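Local coordinates for uncharacterized protein MJ0754 (Methanocaldococcus jannaschii, PDB 3Q4N) that is of unknown function but, as a ferritin-like four-helix bundle protein with a dinuclear centre, binds metal ions, at residues 23-28 and 71-76; 112-117 and 163-168; 9-14 and 66-71. One frame throughout, in Å; residues are numbered along the deposited sequence.

Interaction 1 (23-28 and 71-76); sequences EMREEE and PDPVKN
A chi1 of 169° turns the Arg-25 side chain out from helix 15-42 with CG opposite the backbone N, and a bend at chi2 lays it across Val-74 at about a right angle. Val-74 has CG1 anti to its own backbone N, which leaves CG2 as the methyl that faces the arginine; CG2 sits 3.6 Å from Arg-25 CG and also borders NE. The guanidinium goes on to Asp-72, whose carboxylate is turned almost perpendicular to it, the planes 86° apart. The salt bridge is long, 3.5 Å from Arg-25 NE to Asp-72 OD2, with NH2 a little farther from the same oxygen. OD2 also forms a salt bridge with Lys-62 on helix 45-68, so two cations probably share this one carboxylate.

Beside this, the ring of Pro-73 lies on the aliphatic part of the arginine, CG to Arg-25 CG 4.0 Å. Glu-26 slides past the same ring in the opposite direction and brings OE1 to 3.9 Å from Pro-73 CB. Glu-26 OE2 is hydrogen-bonded by the backbone N of Ser-83, further along the same connection. Val-74 is the centre of an inverse gamma turn that swings the chain round at this point. The whole is a long interhelical loop laid against helix 15-42, a mainly buried packing contact within a ferritin-like four-helix bundle.

Interaction 2 (112-117 and 163-168); sequences IEDLDI and PQYISK
Asp-114 reaches from helix 102-125 into the bend of 163-168, where a chi1 of -172° directs its carboxylate at the loop's amides. CB passes Tyr-165 CD2 at 4.1 Å, and CG comes to 3.6 Å from Gln-164 N. Of the two oxygens, OD1 takes two donors: Ile-166 N at 3.1 Å, nearly in line with the C-O bond, and Tyr-165 N from the syn side, 33° out of the carboxylate plane. OD2 uses its syn lone pair for Gln-164 N, 2.8 Å away, and is also hydrogen-bonded to Tyr-161 OH. Three successive backbone N-H groups are thus gathered by one carboxylate, an arrangement that fixes the loop between helix 130-155 and helix 168-175 on the flank of the ferritin-like bundle. With an alanine here, three loop amides and the Tyr-161 hydroxyl would probably lose their shared acceptor, and the loop is likely to shift from the helix.

Apolar contacts flank the carboxylate. Leu-115 CD1 makes a CH-pi contact over one face of the Tyr-165 ring, 4.2 Å from its centroid, while Gln-164 CB covers the opposite face. Further along the helix, away from the tyrosine ring, Ile-117 CB meets Ile-166 CG2 at 3.9 Å, and Ile-166 CG1 lies against Asp-114 OD1. The second subunit reaches the same loop: its Lys-86 NZ is hydrogen-bonded to Gln-164 O, and its Glu-16 OE2 to Ser-167 OG.

Interaction 3 (9-14 and 66-71); sequences PKQPIS and EKYNIP
Tyr-68 and Lys-67, in the end region of helix 45-68, meet the N-terminal segment 9-14 through both polar and apolar contacts. Two hydrogen bonds cross the contact. Lys-67, its chain bent at chi2 and chi4, brings NZ to Pro-9 O at 3.2 Å; the ammonium approaches from above the carbonyl plane, 59° out of it, away from the lone pairs. The backbone N of Gln-11 gives a weak bond to Tyr-68 OH, 3.3 Å long with an angle of 153° at the hydrogen. That hydroxyl has a stronger partner in Asp-131 OD2, so the phenol bridges the N-terminal segment and helix 130-155.

Two further groups border the tyrosine ring. Lys-10 runs past it in the opposite direction, its CG 4.1 Å above one face and offset toward the rim. The carbonyl O of Gln-11 lies at the ring edge, near its plane, 3.4 Å from Tyr-68 CE1. A separate contact is with the backbone, where Lys-10 CD lies 3.4 Å from Lys-67 O. The apolar pair is Ile-13 with Tyr-68: the isoleucine crosses the tyrosine obliquely and sets CD1 3.8 Å from Tyr-68 CD1.

A Schellman motif with Asn-69 at positive phi (55°) follows the helix. Ile-70 then packs on Leu-21 and Ile-22. Ser-14 N-caps helix 15-42 through OG and the backbone N of Glu-17. The contact is thus a surface patch at one end of the bundle, where the loop leading into helix 15-42 meets the end region of helix 45-68, with Asn-129 and the beginning of helix 130-155 alongside.

Interactions 1 and 3 both join the region of helix 15-42 to the end of helix 45-68 and the loop beyond it; they share Pro-71, their centres are 15 Å apart, and their segments alternate along the chain. Interaction 2 follows both in sequence, linking helix 102-125 to the loop before helix 168-175. Its centre is 21 Å from that of interaction 1, across the middle of the chain, and 28 Å from that of interaction 3. Interactions 1 and 2 still touch through the bundle interior, where Glu-28 of helix 15-42 comes close to Asp-116 of helix 102-125. The three contacts thus fasten connecting segments onto different parts of one helical bundle.

Interaction 1 (23-28 and 71-76)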
loop_
_atom_site.group_PDB
_atom_site.type_symbol
_atom_site.label_atom_id
_atom_site.label_comp_id
_atom_site.label_asym_id
_atom_site.label_seq_id
_atom_site.Cartn_x
_atom_site.Cartn_y
_atom_site.Cartn_z
ATOM N N GLU B 23 -11.214 1.552 -8.664
ATOM C CA GLU B 23 -10.786 1.347 -7.288
ATOM C C GLU B 23 -10.838 2.656 -6.529
ATOM O O GLU B 23 -11.285 2.705 -5.368
ATOM C CB GLU B 23 -9.377 0.768 -7.249
ATOM C CG GLU B 23 -9.141 -0.204 -6.099
ATOM C CD GLU B 23 -7.683 -0.658 -6.022
ATOM O OE1 GLU B 23 -7.429 -1.884 -6.217
ATOM O OE2 GLU B 23 -6.795 0.215 -5.785
ATOM N N MET B 24 -10.390 3.712 -7.211
ATOM C CA MET B 24 -10.339 5.034 -6.646
ATOM C C MET B 24 -11.721 5.598 -6.401
ATOM O O MET B 24 -11.930 6.321 -5.432
ATOM C CB MET B 24 -9.560 5.942 -7.563
ATOM C CG MET B 24 -8.050 5.781 -7.445
ATOM S SD MET B 24 -7.380 5.759 -5.767
ATOM C CE MET B 24 -7.967 7.252 -5.015
ATOM N N ARG B 25 -12.664 5.266 -7.278
ATOM C CA ARG B 25 -14.059 5.669 -7.101
ATOM C C ARG B 25 -14.556 5.123 -5.777
ATOM O O ARG B 25 -15.166 5.847 -4.989
ATOM C CB ARG B 25 -14.930 5.145 -8.248
ATOM C CG ARG B 25 -16.452 5.266 -8.039
ATOM C CD ARG B 25 -16.977 6.682 -8.323
ATOM N NE ARG B 25 -18.429 6.798 -8.156
ATOM C CZ ARG B 25 -19.049 7.918 -7.781
ATOM N NH1 ARG B 25 -18.362 9.030 -7.534
ATOM N NH2 ARG B 25 -20.364 7.932 -7.643
ATOM N N GLU B 26 -14.282 3.848 -5.519
ATOM C CA GLU B 26 -14.664 3.290 -4.240
ATOM C C GLU B 26 -13.740 3.651 -3.090
ATOM O O GLU B 26 -14.166 3.638 -1.934
ATOM C CB GLU B 26 -14.869 1.791 -4.318
ATOM C CG GLU B 26 -16.298 1.405 -3.990
ATOM C CD GLU B 26 -16.736 0.107 -4.639
ATOM O OE1 GLU B 26 -15.860 -0.653 -5.134
ATOM O OE2 GLU B 26 -17.971 -0.136 -4.637
ATOM N N GLU B 27 -12.491 3.992 -3.390
ATOM C CA GLU B 27 -11.608 4.384 -2.317
ATOM C C GLU B 27 -12.117 5.638 -1.622
ATOM O O GLU B 27 -12.191 5.643 -0.398
ATOM C CB GLU B 27 -10.162 4.508 -2.764
ATOM C CG GLU B 27 -9.186 4.286 -1.611
ATOM C CD GLU B 27 -7.804 3.786 -2.062
ATOM O OE1 GLU B 27 -6.789 4.465 -1.754
ATOM O OE2 GLU B 27 -7.725 2.716 -2.717
ATOM N N GLU B 28 -12.499 6.660 -2.402
ATOM C CA GLU B 28 -12.977 7.963 -1.887
ATOM C C GLU B 28 -14.307 7.838 -1.147
ATOM O O GLU B 28 -14.639 8.627 -0.251
ATOM C CB GLU B 28 -13.122 8.977 -3.021
ATOM C CG GLU B 28 -11.846 9.230 -3.846
ATOM C CD GLU B 28 -10.744 10.064 -3.127
ATOM O OE1 GLU B 28 -11.000 11.216 -2.715
ATOM O OE2 GLU B 28 -9.597 9.570 -2.983
ATOM N N PRO B 71 -18.463 0.807 -16.519
ATOM C CA PRO B 71 -19.539 0.510 -15.570
ATOM C C PRO B 71 -19.110 0.863 -14.149
ATOM O O PRO B 71 -18.177 0.239 -13.603
ATOM C CB PRO B 71 -19.741 -1.007 -15.715
ATOM C CG PRO B 71 -18.412 -1.515 -16.255
ATOM C CD PRO B 71 -17.953 -0.412 -17.177
ATOM N N ASP B 72 -19.779 1.877 -13.590
ATOM C CA ASP B 72 -19.570 2.384 -12.222
ATOM C C ASP B 72 -19.755 1.305 -11.127
ATOM O O ASP B 72 -20.730 0.543 -11.168
ATOM C CB ASP B 72 -20.546 3.542 -11.999
ATOM C CG ASP B 72 -20.421 4.178 -10.636
ATOM O OD1 ASP B 72 -20.207 3.456 -9.650
ATOM O OD2 ASP B 72 -20.558 5.413 -10.547
ATOM N N PRO B 73 -18.819 1.234 -10.151
ATOM C CA PRO B 73 -18.918 0.230 -9.093
ATOM C C PRO B 73 -19.869 0.594 -7.961
ATOM O O PRO B 73 -20.403 -0.311 -7.322
ATOM C CB PRO B 73 -17.484 0.118 -8.570
ATOM C CG PRO B 73 -16.863 1.412 -8.869
ATOM C CD PRO B 73 -17.549 1.979 -10.077
ATOM N N VAL B 74 -20.075 1.888 -7.709
ATOM C CA VAL B 74 -21.017 2.339 -6.668
ATOM C C VAL B 74 -22.461 2.199 -7.152
ATOM O O VAL B 74 -23.125 3.194 -7.483
ATOM C CB VAL B 74 -20.814 3.818 -6.206
ATOM C CG1 VAL B 74 -21.365 3.987 -4.811
ATOM C CG2 VAL B 74 -19.364 4.247 -6.236
ATOM N N LYS B 75 -22.938 0.960 -7.203
ATOM C CA LYS B 75 -24.327 0.689 -7.524
ATOM C C LYS B 75 -25.212 1.191 -6.365
ATOM O O LYS B 75 -26.023 2.113 -6.553
ATOM C CB LYS B 75 -24.535 -0.802 -7.848
ATOM C CG LYS B 75 -24.469 -1.158 -9.359
ATOM C CD LYS B 75 -23.226 -1.961 -9.792
ATOM C CE LYS B 75 -23.399 -2.506 -11.239
ATOM N NZ LYS B 75 -22.129 -2.623 -12.036
ATOM N N ASN B 76 -25.020 0.632 -5.170
ATOM C CA ASN B 76 -25.721 1.088 -3.954
ATOM C C ASN B 76 -24.956 2.213 -3.233
ATOM O O ASN B 76 -23.846 1.989 -2.730
ATOM C CB ASN B 76 -25.953 -0.111 -3.023
ATOM C CG ASN B 76 -26.711 0.245 -1.749
ATOM O OD1 ASN B 76 -27.223 1.357 -1.585
ATOM N ND2 ASN B 76 -26.798 -0.723 -0.839
#

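Interaction 2 (112-117 and 163-168)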
loop_
_atom_site.group_PDB
_atom_site.type_symbol
_atom_site.label_atom_id
_atom_site.label_comp_id
_atom_site.label_asym_id
_atom_site.label_seq_id
_atom_site.Cartn_x
_atom_site.Cartn_y
_atom_site.Cartn_z
ATOM N N ILE B 112 -6.609 7.078 6.589
ATOM C CA ILE B 112 -7.291 6.917 5.316
ATOM C C ILE B 112 -6.572 7.783 4.270
ATOM O O ILE B 112 -6.371 7.394 3.104
ATOM C CB ILE B 112 -8.767 7.308 5.467
ATOM C CG1 ILE B 112 -9.495 6.237 6.265
ATOM C CG2 ILE B 112 -9.450 7.490 4.113
ATOM C CD1 ILE B 112 -10.646 6.788 7.131
ATOM N N GLU B 113 -6.166 8.954 4.729
ATOM C CA GLU B 113 -5.485 9.912 3.909
ATOM C C GLU B 113 -4.047 9.468 3.586
ATOM O O GLU B 113 -3.503 9.763 2.516
ATOM C CB GLU B 113 -5.538 11.258 4.631
ATOM C CG GLU B 113 -6.971 11.758 4.857
ATOM C CD GLU B 113 -7.682 12.135 3.554
ATOM O OE1 GLU B 113 -7.111 11.937 2.463
ATOM O OE2 GLU B 113 -8.825 12.623 3.601
ATOM N N ASP B 114 -3.443 8.751 4.527
ATOM C CA ASP B 114 -2.113 8.159 4.362
ATOM C C ASP B 114 -2.175 7.145 3.206
ATOM O O ASP B 114 -1.409 7.209 2.229
ATOM C CB ASP B 114 -1.734 7.481 5.684
ATOM C CG ASP B 114 -0.303 6.989 5.720
ATOM O OD1 ASP B 114 0.367 6.882 4.655
ATOM O OD2 ASP B 114 0.150 6.689 6.845
ATOM N N LEU B 115 -3.128 6.230 3.335
ATOM C CA LEU B 115 -3.423 5.264 2.327
ATOM C C LEU B 115 -3.941 5.942 1.068
ATOM O O LEU B 115 -3.830 5.401 -0.032
ATOM C CB LEU B 115 -4.466 4.306 2.863
ATOM C CG LEU B 115 -4.700 3.102 1.965
ATOM C CD1 LEU B 115 -3.401 2.592 1.363
ATOM C CD2 LEU B 115 -5.339 2.006 2.785
ATOM N N ASP B 116 -4.520 7.122 1.203
ATOM C CA ASP B 116 -5.087 7.720 0.021
ATOM C C ASP B 116 -4.000 8.301 -0.875
ATOM O O ASP B 116 -3.935 7.953 -2.051
ATOM C CB ASP B 116 -6.149 8.741 0.367
ATOM C CG ASP B 116 -7.396 8.593 -0.493
ATOM O OD1 ASP B 116 -8.512 8.490 0.080
ATOM O OD2 ASP B 116 -7.270 8.577 -1.739
ATOM N N ILE B 117 -3.117 9.137 -0.329
ATOM C CA ILE B 117 -1.971 9.625 -1.092
ATOM C C ILE B 117 -1.075 8.483 -1.648
ATOM O O ILE B 117 -0.439 8.645 -2.702
ATOM C CB ILE B 117 -1.115 10.545 -0.256
ATOM C CG1 ILE B 117 -1.973 11.610 0.399
ATOM C CG2 ILE B 117 -0.049 11.201 -1.104
ATOM C CD1 ILE B 117 -1.286 12.303 1.585
ATOM N N PRO B 163 3.456 8.127 9.307
ATOM C CA PRO B 163 3.142 7.539 8.024
ATOM C C PRO B 163 3.321 6.026 8.033
ATOM O O PRO B 163 4.158 5.517 8.765
ATOM C CB PRO B 163 4.180 8.179 7.096
ATOM C CG PRO B 163 5.185 8.826 8.000
ATOM C CD PRO B 163 4.379 9.254 9.153
ATOM N N GLN B 164 2.525 5.312 7.245
ATOM C CA GLN B 164 2.610 3.858 7.172
ATOM C C GLN B 164 2.760 3.464 5.731
ATOM O O GLN B 164 3.309 2.409 5.425
ATOM C CB GLN B 164 1.350 3.208 7.737
ATOM C CG GLN B 164 1.056 3.565 9.183
ATOM C CD GLN B 164 -0.374 3.222 9.616
ATOM O OE1 GLN B 164 -1.340 3.803 9.133
ATOM N NE2 GLN B 164 -0.503 2.290 10.549
ATOM N N TYR B 165 2.268 4.330 4.849
ATOM C CA TYR B 165 2.167 4.024 3.434
ATOM C C TYR B 165 2.916 5.010 2.597
ATOM O O TYR B 165 3.516 4.623 1.596
ATOM C CB TYR B 165 0.707 3.994 3.011
ATOM C CG TYR B 165 -0.111 3.059 3.869
ATOM C CD1 TYR B 165 0.190 1.697 3.913
ATOM C CD2 TYR B 165 -1.174 3.534 4.647
ATOM C CE1 TYR B 165 -0.544 0.823 4.696
ATOM C CE2 TYR B 165 -1.921 2.668 5.434
ATOM C CZ TYR B 165 -1.594 1.308 5.457
ATOM O OH TYR B 165 -2.307 0.416 6.236
ATOM N N ILE B 166 2.871 6.285 2.983
ATOM C CA ILE B 166 3.721 7.295 2.325
ATOM C C ILE B 166 5.068 7.359 3.038
ATOM O O ILE B 166 5.187 6.846 4.145
ATOM C CB ILE B 166 3.072 8.690 2.265
ATOM C CG1 ILE B 166 2.636 9.136 3.658
ATOM C CG2 ILE B 166 1.911 8.675 1.290
ATOM C CD1 ILE B 166 2.531 10.625 3.815
ATOM N N SER B 167 6.082 7.957 2.418
ATOM C CA SER B 167 7.398 8.028 3.060
ATOM C C SER B 167 7.319 8.801 4.367
ATOM O O SER B 167 6.334 9.506 4.604
ATOM C CB SER B 167 8.433 8.662 2.137
ATOM O OG SER B 167 7.855 9.624 1.291
ATOM N N LYS B 168 8.318 8.647 5.234
ATOM C CA LYS B 168 8.490 9.610 6.322
ATOM C C LYS B 168 8.868 10.894 5.637
ATOM O O LYS B 168 8.271 11.941 5.887
ATOM C CB LYS B 168 9.617 9.235 7.281
ATOM C CG LYS B 168 9.170 8.783 8.659
ATOM C CD LYS B 168 9.289 7.273 8.780
ATOM C CE LYS B 168 9.490 6.844 10.220
ATOM N NZ LYS B 168 9.839 5.402 10.262
#

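Interaction 3 (9-14 and 66-71)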
loop_
_atom_site.group_PDB
_atom_site.type_symbol
_atom_site.label_atom_id
_atom_site.label_comp_id
_atom_site.label_asym_id
_atom_site.label_seq_id
_atom_site.Cartn_x
_atom_site.Cartn_y
_atom_site.Cartn_z
ATOM N N PRO B 9 -10.357 16.625 -25.336
ATOM C CA PRO B 9 -11.201 15.527 -25.841
ATOM C C PRO B 9 -10.900 14.153 -25.182
ATOM O O PRO B 9 -10.504 14.105 -24.001
ATOM C CB PRO B 9 -10.827 15.493 -27.327
ATOM C CG PRO B 9 -9.331 15.815 -27.313
ATOM C CD PRO B 9 -9.044 16.591 -26.020
ATOM N N LYS B 10 -11.072 13.060 -25.938
ATOM C CA LYS B 10 -11.018 11.702 -25.371
ATOM C C LYS B 10 -9.755 10.957 -25.755
ATOM O O LYS B 10 -9.465 10.796 -26.937
ATOM C CB LYS B 10 -12.252 10.891 -25.769
ATOM C CG LYS B 10 -12.460 9.632 -24.950
ATOM C CD LYS B 10 -13.928 9.306 -24.853
ATOM C CE LYS B 10 -14.556 9.318 -26.227
ATOM N NZ LYS B 10 -16.001 9.647 -26.158
ATOM N N GLN B 11 -9.047 10.468 -24.734
ATOM C CA GLN B 11 -7.696 9.902 -24.879
ATOM C C GLN B 11 -7.576 8.366 -24.738
ATOM O O GLN B 11 -8.581 7.673 -24.520
ATOM C CB GLN B 11 -6.737 10.617 -23.917
ATOM C CG GLN B 11 -6.355 12.015 -24.374
ATOM C CD GLN B 11 -5.582 12.786 -23.325
ATOM O OE1 GLN B 11 -4.393 12.520 -23.072
ATOM N NE2 GLN B 11 -6.250 13.770 -22.715
ATOM N N PRO B 12 -6.343 7.834 -24.913
ATOM C CA PRO B 12 -5.999 6.393 -24.749
ATOM C C PRO B 12 -6.117 5.757 -23.311
ATOM O O PRO B 12 -5.227 5.947 -22.454
ATOM C CB PRO B 12 -4.544 6.323 -25.273
ATOM C CG PRO B 12 -4.036 7.779 -25.293
ATOM C CD PRO B 12 -5.257 8.583 -25.594
ATOM N N ILE B 13 -7.190 4.992 -23.070
ATOM C CA ILE B 13 -7.404 4.293 -21.778
ATOM C C ILE B 13 -7.023 2.800 -21.833
ATOM O O ILE B 13 -7.354 2.108 -22.794
ATOM C CB ILE B 13 -8.871 4.462 -21.243
ATOM C CG1 ILE B 13 -8.913 4.366 -19.724
ATOM C CG2 ILE B 13 -9.834 3.438 -21.845
ATOM C CD1 ILE B 13 -8.801 5.698 -19.038
ATOM N N SER B 14 -6.342 2.318 -20.796
ATOM C CA SER B 14 -5.928 0.919 -20.700
ATOM C C SER B 14 -6.644 0.168 -19.581
ATOM O O SER B 14 -7.442 0.739 -18.836
ATOM C CB SER B 14 -4.429 0.837 -20.456
ATOM O OG SER B 14 -4.145 0.899 -19.070
ATOM N N GLU B 66 -17.807 8.417 -16.539
ATOM C CA GLU B 66 -18.782 8.849 -17.519
ATOM C C GLU B 66 -18.077 9.150 -18.828
ATOM O O GLU B 66 -18.458 8.641 -19.881
ATOM C CB GLU B 66 -19.484 10.114 -17.045
ATOM C CG GLU B 66 -20.422 9.920 -15.882
ATOM C CD GLU B 66 -21.069 11.227 -15.451
ATOM O OE1 GLU B 66 -20.335 12.249 -15.308
ATOM O OE2 GLU B 66 -22.309 11.226 -15.244
ATOM N N LYS B 67 -17.039 9.976 -18.745
ATOM C CA LYS B 67 -16.326 10.452 -19.919
ATOM C C LYS B 67 -15.752 9.303 -20.730
ATOM O O LYS B 67 -15.654 9.414 -21.938
ATOM C CB LYS B 67 -15.195 11.394 -19.499
ATOM C CG LYS B 67 -15.070 12.665 -20.318
ATOM C CD LYS B 67 -14.568 12.415 -21.733
ATOM C CE LYS B 67 -13.877 13.638 -22.282
ATOM N NZ LYS B 67 -12.557 13.795 -21.598
ATOM N N TYR B 68 -15.368 8.210 -20.076
ATOM C CA TYR B 68 -14.677 7.120 -20.755
ATOM C C TYR B 68 -15.532 5.889 -20.800
ATOM O O TYR B 68 -15.106 4.851 -21.305
ATOM C CB TYR B 68 -13.339 6.810 -20.086
ATOM C CG TYR B 68 -12.277 7.811 -20.435
ATOM C CD1 TYR B 68 -11.255 7.491 -21.319
ATOM C CD2 TYR B 68 -12.301 9.089 -19.903
ATOM C CE1 TYR B 68 -10.258 8.432 -21.658
ATOM C CE2 TYR B 68 -11.323 10.035 -20.234
ATOM C CZ TYR B 68 -10.300 9.706 -21.111
ATOM O OH TYR B 68 -9.332 10.651 -21.434
ATOM N N ASN B 69 -16.743 6.015 -20.271
ATOM C CA ASN B 69 -17.720 4.931 -20.297
ATOM C C ASN B 69 -17.167 3.643 -19.695
ATOM O O ASN B 69 -16.572 2.826 -20.390
ATOM C CB ASN B 69 -18.205 4.689 -21.736
ATOM C CG ASN B 69 -19.619 4.109 -21.802
ATOM O OD1 ASN B 69 -20.106 3.450 -20.855
ATOM N ND2 ASN B 69 -20.286 4.346 -22.936
ATOM N N ILE B 70 -17.350 3.495 -18.391
ATOM C CA ILE B 70 -16.891 2.336 -17.635
ATOM C C ILE B 70 -17.952 2.052 -16.574
ATOM O O ILE B 70 -18.310 2.951 -15.808
ATOM C CB ILE B 70 -15.515 2.594 -16.945
ATOM C CG1 ILE B 70 -14.410 2.846 -17.973
ATOM C CG2 ILE B 70 -15.115 1.420 -16.056
ATOM C CD1 ILE B 70 -13.111 3.402 -17.387
ATOM N N PRO B 71 -18.463 0.807 -16.519
ATOM C CA PRO B 71 -19.539 0.510 -15.570
ATOM C C PRO B 71 -19.110 0.863 -14.149
ATOM O O PRO B 71 -18.177 0.239 -13.603
ATOM C CB PRO B 71 -19.741 -1.007 -15.715
ATOM C CG PRO B 71 -18.412 -1.515 -16.255
ATOM C CD PRO B 71 -17.953 -0.412 -17.177
#